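PDB 5D1I: cyclic nucleotide-binding protein from Brucella abortus biovar 1, which is of unknown function but contains a cyclic nucleotide-binding-like beta-barrel domain and may act as a DNA-binding transcription factor. Local coordinates for residues A[61-66]-A[109-114]; A[37-42]-A[114-119]. All coordinates share one frame; numbering follows the deposited sequence.

Contacts 1 and 2 lie on the two edges of strand 111-117, the central member of an antiparallel trio in the cyclic nucleotide-binding-like beta barrel: 56-63 pairs with it in contact 1 and 40-44 in contact 2. Their centres are about 12 Å apart, they share Ile114, and contact 1 is nested inside the loop closed by contact 2. A probable hydrogen bond from Leu42 N to Val113 O, 3.0 Å, carries the second ladder on beside the first. Side chains also join them: Tyr61 CE1 packs 3.6 Å from Arg115 CG, and Arg41 NH1 forms a salt bridge with Glu112 OE1, although its modelled length is doubtfully short.

Contact 1 of 2, residues A[61-66]-A[109-114]; sequences YIIVTG and VETEVI
Val64 reaches over to Ile114 with one methyl, CG2, which rests 3.7 Å from Ile114 CG1 and equally near CD1. The branch gets there because CG1 takes the position anti to the backbone N (chi1 176°), leaving CG2 beside that nitrogen. On the opposite face of the ladder Ile63 CG1 meets Val113 CG1 at 4.2 Å. Val113 CG2 turns instead to Tyr61 CD1, meeting the ring obliquely. Further along, Thr111 CG2 sits 3.1 Å from Thr65 O, and Thr111 OG1 packs against Gly66 CA while hydrogen-bonding back to Val109 O. On the face bearing Ile62 and Ile114, Thr65 OG1 lies alongside Glu112 CB, and a water links that hydroxyl to Glu110 O.

These side chains are set by an antiparallel ladder. Ile62 and Ile114 exchange two nearly straight bonds, Ile62 N to Ile114 O at 2.8 Å and Ile114 N to Ile62 O at 2.7 Å, both in the carbonyl plane. Then the register slips by one: Val64 N donates to Glu112 O at 2.8 Å and Thr65 N adds a weak bond to the same oxygen, a classic beta bulge, closed by Glu112 N to Thr65 O at 2.8 Å. Outside the pair, helix 11-18 covers Ile62 and Val64 through Ile17, and the Glu112 carboxylate goes to Arg41.

Two donors thus converge on Glu112 O, Val64 N firmly and Thr65 N only weakly, while the chain turns a corner at Val64, beyond which it runs on into strand 68-74 of the second sheet.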
ATOM      1  N   TYR A  61       6.863   6.402  -5.091  1.00 10.48           N
ATOM      2  CA  TYR A  61       7.858   5.409  -5.459  1.00 10.49           C
ATOM      3  C   TYR A  61       7.495   4.073  -4.839  1.00 16.32           C
ATOM      4  O   TYR A  61       7.209   3.997  -3.648  1.00 14.53           O
ATOM      5  CB  TYR A  61       9.254   5.828  -4.992  1.00 10.38           C
ATOM      6  CG  TYR A  61       9.748   7.135  -5.568  1.00 11.16           C
ATOM      7  CD1 TYR A  61      10.457   7.163  -6.762  1.00 17.51           C
ATOM      8  CD2 TYR A  61       9.522   8.340  -4.912  1.00 12.35           C
ATOM      9  CE1 TYR A  61      10.914   8.350  -7.295  1.00 16.59           C
ATOM     10  CE2 TYR A  61       9.981   9.535  -5.438  1.00 12.23           C
ATOM     11  CZ  TYR A  61      10.675   9.532  -6.631  1.00 17.79           C
ATOM     12  OH  TYR A  61      11.139  10.712  -7.165  1.00 25.39           O
ATOM     13  N   ILE A  62       7.517   3.016  -5.643  1.00 10.57           N
ATOM     14  CA  ILE A  62       7.293   1.678  -5.122  1.00  9.35           C
ATOM     15  C   ILE A  62       8.571   0.882  -5.302  1.00  9.93           C
ATOM     16  O   ILE A  62       9.130   0.836  -6.398  1.00 12.15           O
ATOM     17  CB  ILE A  62       6.118   0.959  -5.826  1.00 13.26           C
ATOM     18  CG1 ILE A  62       4.802   1.712  -5.600  1.00 17.64           C
ATOM     19  CG2 ILE A  62       5.985  -0.461  -5.320  1.00 14.14           C
ATOM     20  CD1 ILE A  62       4.509   2.786  -6.628  1.00 23.17           C
ATOM     21  N   ILE A  63       9.048   0.276  -4.221  1.00  9.93           N
ATOM     22  CA  ILE A  63      10.276  -0.507  -4.274  1.00 10.65           C
ATOM     23  C   ILE A  63      10.029  -1.867  -4.909  1.00 15.45           C
ATOM     24  O   ILE A  63       9.111  -2.584  -4.515  1.00 11.08           O
ATOM     25  CB  ILE A  63      10.882  -0.712  -2.877  1.00 13.08           C
ATOM     26  CG1 ILE A  63      11.182   0.633  -2.221  1.00 10.63           C
ATOM     27  CG2 ILE A  63      12.155  -1.552  -2.963  1.00 13.97           C
ATOM     28  CD1 ILE A  63      11.732   0.507  -0.813  1.00 10.91           C
ATOM     29  N   VAL A  64      10.851  -2.207  -5.895  1.00 14.19           N
ATOM     30  CA  VAL A  64      10.807  -3.522  -6.517  1.00 16.00           C
ATOM     31  C   VAL A  64      11.876  -4.421  -5.905  1.00 19.77           C
ATOM     32  O   VAL A  64      11.576  -5.484  -5.365  1.00 17.83           O
ATOM     33  CB  VAL A  64      11.013  -3.437  -8.040  1.00 20.42           C
ATOM     34  CG1 VAL A  64      11.050  -4.830  -8.656  1.00 17.47           C
ATOM     35  CG2 VAL A  64       9.917  -2.598  -8.674  1.00 19.43           C
ATOM     36  N   THR A  65      13.129  -3.989  -5.996  1.00 16.41           N
ATOM     37  CA  THR A  65      14.224  -4.687  -5.331  1.00 17.60           C
ATOM     38  C   THR A  65      15.106  -3.687  -4.593  1.00 20.67           C
ATOM     39  O   THR A  65      15.228  -2.539  -5.011  1.00 15.29           O
ATOM     40  CB  THR A  65      15.092  -5.494  -6.325  1.00 18.84           C
ATOM     41  OG1 THR A  65      15.668  -4.608  -7.292  1.00 19.89           O
ATOM     42  CG2 THR A  65      14.264  -6.552  -7.038  1.00 22.26           C
ATOM     43  N   GLY A  66      15.714  -4.122  -3.494  1.00 19.62           N
ATOM     44  CA  GLY A  66      16.645  -3.279  -2.764  1.00 17.19           C
ATOM     45  C   GLY A  66      16.156  -2.863  -1.391  1.00 20.42           C
ATOM     46  O   GLY A  66      15.127  -3.341  -0.909  1.00 19.36           O
ATOM     47  N   VAL A 109      21.381  -0.091  -0.474  1.00 23.06           N
ATOM     48  CA  VAL A 109      22.056  -0.861  -1.507  1.00 21.20           C
ATOM     49  C   VAL A 109      21.454  -0.465  -2.845  1.00 20.38           C
ATOM     50  O   VAL A 109      20.499   0.317  -2.879  1.00 19.12           O
ATOM     51  CB  VAL A 109      21.902  -2.374  -1.286  1.00 21.28           C
ATOM     52  CG1 VAL A 109      22.557  -2.790   0.023  1.00 22.38           C
ATOM     53  CG2 VAL A 109      20.430  -2.757  -1.295  1.00 19.54           C
ATOM     54  N   GLU A 110      22.000  -0.990  -3.940  1.00 22.59           N
ATOM     55  CA  GLU A 110      21.412  -0.724  -5.249  1.00 20.64           C
ATOM     56  C   GLU A 110      19.947  -1.127  -5.220  1.00 18.93           C
ATOM     57  O   GLU A 110      19.614  -2.259  -4.881  1.00 21.70           O
ATOM     58  CB  GLU A 110      22.141  -1.461  -6.368  1.00 24.97           C
ATOM     59  CG  GLU A 110      21.541  -1.170  -7.735  1.00 21.52           C
ATOM     60  CD  GLU A 110      22.286  -1.844  -8.862  1.00 33.70           C
ATOM     61  OE1 GLU A 110      23.282  -1.266  -9.338  1.00 38.03           O
ATOM     62  OE2 GLU A 110      21.873  -2.948  -9.271  1.00 37.04           O
ATOM     63  N   THR A 111      19.079  -0.180  -5.555  1.00 17.91           N
ATOM     64  CA  THR A 111      17.643  -0.339  -5.357  1.00 17.47           C
ATOM     65  C   THR A 111      16.876   0.083  -6.601  1.00 23.66           C
ATOM     66  O   THR A 111      17.165   1.120  -7.200  1.00 23.91           O
ATOM     67  CB  THR A 111      17.164   0.483  -4.140  1.00 15.58           C
ATOM     68  OG1 THR A 111      17.809  -0.006  -2.959  1.00 16.13           O
ATOM     69  CG2 THR A 111      15.651   0.392  -3.961  1.00 14.15           C
ATOM     70  N   GLU A 112      15.905  -0.732  -6.991  1.00 20.38           N
ATOM     71  CA  GLU A 112      15.087  -0.427  -8.151  1.00 14.99           C
ATOM     72  C   GLU A 112      13.684  -0.062  -7.720  1.00 14.83           C
ATOM     73  O   GLU A 112      13.034  -0.807  -6.983  1.00 16.21           O
ATOM     74  CB  GLU A 112      15.057  -1.606  -9.122  1.00 23.40           C
ATOM     75  CG  GLU A 112      14.098  -1.406 -10.274  1.00 34.60           C
ATOM     76  CD  GLU A 112      14.487  -2.204 -11.499  1.00 45.29           C
ATOM     77  OE1 GLU A 112      13.581  -2.565 -12.279  1.00 44.35           O
ATOM     78  OE2 GLU A 112      15.695  -2.459 -11.689  1.00 37.27           O
ATOM     79  N   VAL A 113      13.222   1.096  -8.175  1.00 14.23           N
ATOM     80  CA  VAL A 113      11.905   1.584  -7.802  1.00 12.42           C
ATOM     81  C   VAL A 113      11.058   1.899  -9.026  1.00 13.51           C
ATOM     82  O   VAL A 113      11.573   2.185 -10.107  1.00 19.94           O
ATOM     83  CB  VAL A 113      11.990   2.847  -6.919  1.00 17.07           C
ATOM     84  CG1 VAL A 113      12.694   2.543  -5.602  1.00 12.14           C
ATOM     85  CG2 VAL A 113      12.692   3.975  -7.663  1.00 15.72           C
ATOM     86  N   ILE A 114       9.749   1.833  -8.836  1.00 13.54           N
ATOM     87  CA  ILE A 114       8.784   2.253  -9.836  1.00 17.25           C
ATOM     88  C   ILE A 114       8.254   3.624  -9.440  1.00 17.02           C
ATOM     89  O   ILE A 114       7.734   3.785  -8.337  1.00 14.01           O
ATOM     90  CB  ILE A 114       7.624   1.248  -9.944  1.00 23.00           C
ATOM     91  CG1 ILE A 114       8.086  -0.028 -10.646  1.00 30.62           C
ATOM     92  CG2 ILE A 114       6.446   1.866 -10.661  1.00 23.96           C
ATOM     93  CD1 ILE A 114       7.073  -1.150 -10.590  1.00 29.83           C
TER
HETATM   94  O   HOH W   1      17.989  -3.730  -6.728  1.00 24.65           O

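Contact 2 of 2, residues A[37-42]-A[114-119]; sequences FGAERL and IRISRS
Glu40 OE2 meets the Arg115 guanidinium at its edge, with the NE-bearing side foremost. Arg115 NE donates to Glu40 OE2 at 2.6 Å, approaching nearly along the carboxylate C-O bond but 22° out of the guanidinium plane. Arg115 NH2 adds a weak bond to the same oxygen at 3.2 Å, so this is a salt bridge to one carboxylate oxygen, with the two planes 77° apart. A water lies above one face of the guanidinium, offset toward its rim. The other flat group, the guanidinium of Arg41, has Ile114 CG1 over one face; outside the pair its NH2 forms a salt bridge with Asp14, and its NH1 one with Glu112 whose modelled length is doubtful.

The Glu40 chain runs out extended, whereas Arg115 bends at chi3 (77°), which brings NE across to the carboxylate. Beneath them the backbone pairs as antiparallel strands, with Glu40 N to Arg115 O at 3.0 Å and Arg115 N to Glu40 O at 2.7 Å, both almost straight.

Ala39, the first residue beyond helix 29-38, presses its CB against Ile114 CG2 at 3.4 Å, closer than usual for carbons, and against Ile116 CD1 at 3.6 Å. The water over Arg115 donates to Arg115 O, 2.8 Å away, and more distantly to Gly38 O, and accepts from Ser117 N. Ser117 is the N-cap of helix 118-124, its OG bonding to Ile120 N.

Arg115 O, shared by Glu40 N and the water, therefore joins strand pairing to the junctions where one helix ends and the next begins. Glu40 and Arg115 project from the same face of the ladder, so their opposite charges probably stabilise each other across the strands.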
ATOM      1  N   PHE A  37       2.904   0.488 -17.491  1.00 17.50           N
ATOM      2  CA  PHE A  37       3.489   1.102 -18.682  1.00 22.72           C
ATOM      3  C   PHE A  37       3.777   2.589 -18.477  1.00 22.08           C
ATOM      4  O   PHE A  37       4.777   3.110 -18.968  1.00 18.85           O
ATOM      5  CB  PHE A  37       2.568   0.916 -19.888  1.00 22.87           C
ATOM      6  CG  PHE A  37       2.827  -0.348 -20.662  1.00 24.32           C
ATOM      7  CD1 PHE A  37       2.319  -1.563 -20.224  1.00 28.00           C
ATOM      8  CD2 PHE A  37       3.569  -0.319 -21.832  1.00 24.49           C
ATOM      9  CE1 PHE A  37       2.551  -2.727 -20.938  1.00 22.55           C
ATOM     10  CE2 PHE A  37       3.809  -1.481 -22.551  1.00 27.50           C
ATOM     11  CZ  PHE A  37       3.297  -2.686 -22.104  1.00 25.86           C
ATOM     12  N   GLY A  38       2.894   3.270 -17.753  1.00 17.53           N
ATOM     13  CA  GLY A  38       3.033   4.699 -17.540  1.00 17.37           C
ATOM     14  C   GLY A  38       4.103   5.014 -16.517  1.00 25.08           C
ATOM     15  O   GLY A  38       4.641   6.120 -16.476  1.00 22.07           O
ATOM     16  N   ALA A  39       4.411   4.023 -15.688  1.00 15.43           N
ATOM     17  CA  ALA A  39       5.402   4.165 -14.633  1.00 18.66           C
ATOM     18  C   ALA A  39       6.802   4.397 -15.186  1.00 21.88           C
ATOM     19  O   ALA A  39       7.112   3.988 -16.303  1.00 21.08           O
ATOM     20  CB  ALA A  39       5.390   2.940 -13.759  1.00 20.08           C
ATOM     21  N   GLU A  40       7.642   5.056 -14.396  1.00 17.42           N
ATOM     22  CA  GLU A  40       9.051   5.222 -14.739  1.00 19.43           C
ATOM     23  C   GLU A  40       9.914   4.342 -13.840  1.00 23.30           C
ATOM     24  O   GLU A  40       9.748   4.338 -12.620  1.00 25.59           O
ATOM     25  CB  GLU A  40       9.469   6.690 -14.611  1.00 26.81           C
ATOM     26  CG  GLU A  40      10.884   6.986 -15.085  1.00 47.01           C
ATOM     27  CD  GLU A  40      11.334   8.398 -14.752  1.00 62.27           C
ATOM     28  OE1 GLU A  40      12.301   8.880 -15.382  1.00 70.59           O
ATOM     29  OE2 GLU A  40      10.729   9.025 -13.857  1.00 63.62           O
ATOM     30  N   ARG A  41      10.828   3.591 -14.447  1.00 19.41           N
ATOM     31  CA  ARG A  41      11.746   2.734 -13.703  1.00 20.67           C
ATOM     32  C   ARG A  41      13.038   3.468 -13.376  1.00 22.20           C
ATOM     33  O   ARG A  41      13.667   4.047 -14.258  1.00 18.97           O
ATOM     34  CB  ARG A  41      12.067   1.468 -14.501  1.00 31.85           C
ATOM     35  CG  ARG A  41      10.971   0.419 -14.505  1.00 47.09           C
ATOM     36  CD  ARG A  41      11.110  -0.515 -13.317  1.00 56.57           C
ATOM     37  NE  ARG A  41      10.538  -1.830 -13.587  1.00 56.06           N
ATOM     38  CZ  ARG A  41      10.676  -2.878 -12.785  1.00 58.58           C
ATOM     39  NH1 ARG A  41      11.373  -2.765 -11.663  1.00 63.51           N
ATOM     40  NH2 ARG A  41      10.131  -4.043 -13.104  1.00 66.94           N
ATOM     41  N   LEU A  42      13.441   3.436 -12.110  1.00 17.43           N
ATOM     42  CA  LEU A  42      14.673   4.096 -11.693  1.00 18.12           C
ATOM     43  C   LEU A  42      15.597   3.134 -10.966  1.00 19.41           C
ATOM     44  O   LEU A  42      15.164   2.388 -10.092  1.00 17.98           O
ATOM     45  CB  LEU A  42      14.367   5.290 -10.788  1.00 21.18           C
ATOM     46  CG  LEU A  42      13.656   6.486 -11.418  1.00 26.57           C
ATOM     47  CD1 LEU A  42      13.357   7.542 -10.366  1.00 26.66           C
ATOM     48  CD2 LEU A  42      14.503   7.065 -12.539  1.00 35.05           C
ATOM     49  N   ILE A 114       9.749   1.833  -8.836  1.00 13.54           N
ATOM     50  CA  ILE A 114       8.784   2.253  -9.836  1.00 17.25           C
ATOM     51  C   ILE A 114       8.254   3.624  -9.440  1.00 17.02           C
ATOM     52  O   ILE A 114       7.734   3.785  -8.337  1.00 14.01           O
ATOM     53  CB  ILE A 114       7.624   1.248  -9.944  1.00 23.00           C
ATOM     54  CG1 ILE A 114       8.086  -0.028 -10.646  1.00 30.62           C
ATOM     55  CG2 ILE A 114       6.446   1.866 -10.661  1.00 23.96           C
ATOM     56  CD1 ILE A 114       7.073  -1.150 -10.590  1.00 29.83           C
ATOM     57  N   ARG A 115       8.401   4.615 -10.314  1.00 13.81           N
ATOM     58  CA  ARG A 115       7.905   5.952 -10.007  1.00 14.44           C
ATOM     59  C   ARG A 115       6.569   6.222 -10.682  1.00 15.85           C
ATOM     60  O   ARG A 115       6.453   6.150 -11.904  1.00 17.38           O
ATOM     61  CB  ARG A 115       8.911   7.024 -10.425  1.00 14.94           C
ATOM     62  CG  ARG A 115       8.507   8.427  -9.993  1.00 14.98           C
ATOM     63  CD  ARG A 115       9.420   9.494 -10.595  1.00 26.81           C
ATOM     64  NE  ARG A 115       9.113   9.742 -11.998  1.00 39.58           N
ATOM     65  CZ  ARG A 115       8.312  10.713 -12.427  1.00 48.59           C
ATOM     66  NH1 ARG A 115       7.744  11.541 -11.559  1.00 44.06           N
ATOM     67  NH2 ARG A 115       8.082  10.863 -13.724  1.00 56.80           N
ATOM     68  N   ILE A 116       5.565   6.538  -9.875  1.00 17.24           N
ATOM     69  CA  ILE A 116       4.245   6.859 -10.391  1.00 14.14           C
ATOM     70  C   ILE A 116       3.992   8.341 -10.221  1.00 15.95           C
ATOM     71  O   ILE A 116       3.889   8.828  -9.097  1.00 19.20           O
ATOM     72  CB  ILE A 116       3.131   6.076  -9.667  1.00 12.75           C
ATOM     73  CG1 ILE A 116       3.439   4.582  -9.646  1.00 15.76           C
ATOM     74  CG2 ILE A 116       1.781   6.342 -10.329  1.00 16.51           C
ATOM     75  CD1 ILE A 116       3.355   3.934 -10.996  1.00 23.85           C
ATOM     76  N   SER A 117       3.906   9.066 -11.329  1.00 13.00           N
ATOM     77  CA  SER A 117       3.577  10.480 -11.254  1.00 13.57           C
ATOM     78  C   SER A 117       2.097  10.670 -10.956  1.00 20.18           C
ATOM     79  O   SER A 117       1.264   9.815 -11.271  1.00 19.36           O
ATOM     80  CB  SER A 117       3.942  11.193 -12.554  1.00 15.74           C
ATOM     81  OG  SER A 117       3.141  10.720 -13.621  1.00 27.99           O
ATOM     82  N   ARG A 118       1.774  11.799 -10.344  1.00 13.60           N
ATOM     83  CA  ARG A 118       0.387  12.164 -10.126  1.00 19.93           C
ATOM     84  C   ARG A 118      -0.360  12.215 -11.461  1.00 14.84           C
ATOM     85  O   ARG A 118      -1.483  11.718 -11.573  1.00 18.25           O
ATOM     86  CB  ARG A 118       0.308  13.509  -9.400  1.00 27.55           C
ATOM     87  CG  ARG A 118      -1.075  13.892  -8.930  1.00 33.77           C
ATOM     88  CD  ARG A 118      -0.996  14.759  -7.685  1.00 27.44           C
ATOM     89  NE  ARG A 118      -0.012  15.828  -7.812  1.00 26.51           N
ATOM     90  CZ  ARG A 118       0.529  16.470  -6.781  1.00 31.15           C
ATOM     91  NH1 ARG A 118       0.193  16.143  -5.540  1.00 24.02           N
ATOM     92  NH2 ARG A 118       1.411  17.437  -6.992  1.00 29.15           N
ATOM     93  N   SER A 119       0.281  12.783 -12.478  1.00 15.89           N
ATOM     94  CA  SER A 119      -0.354  12.944 -13.787  1.00 21.90           C
ATOM     95  C   SER A 119      -0.734  11.608 -14.437  1.00 24.73           C
ATOM     96  O   SER A 119      -1.802  11.492 -15.039  1.00 17.86           O
ATOM     97  CB  SER A 119       0.555  13.739 -14.726  1.00 32.05           C
ATOM     98  OG  SER A 119       1.679  12.974 -15.119  1.00 46.23           O
TER
HETATM   99  O   HOH W   2       5.095   7.790 -13.672  1.00 24.60           O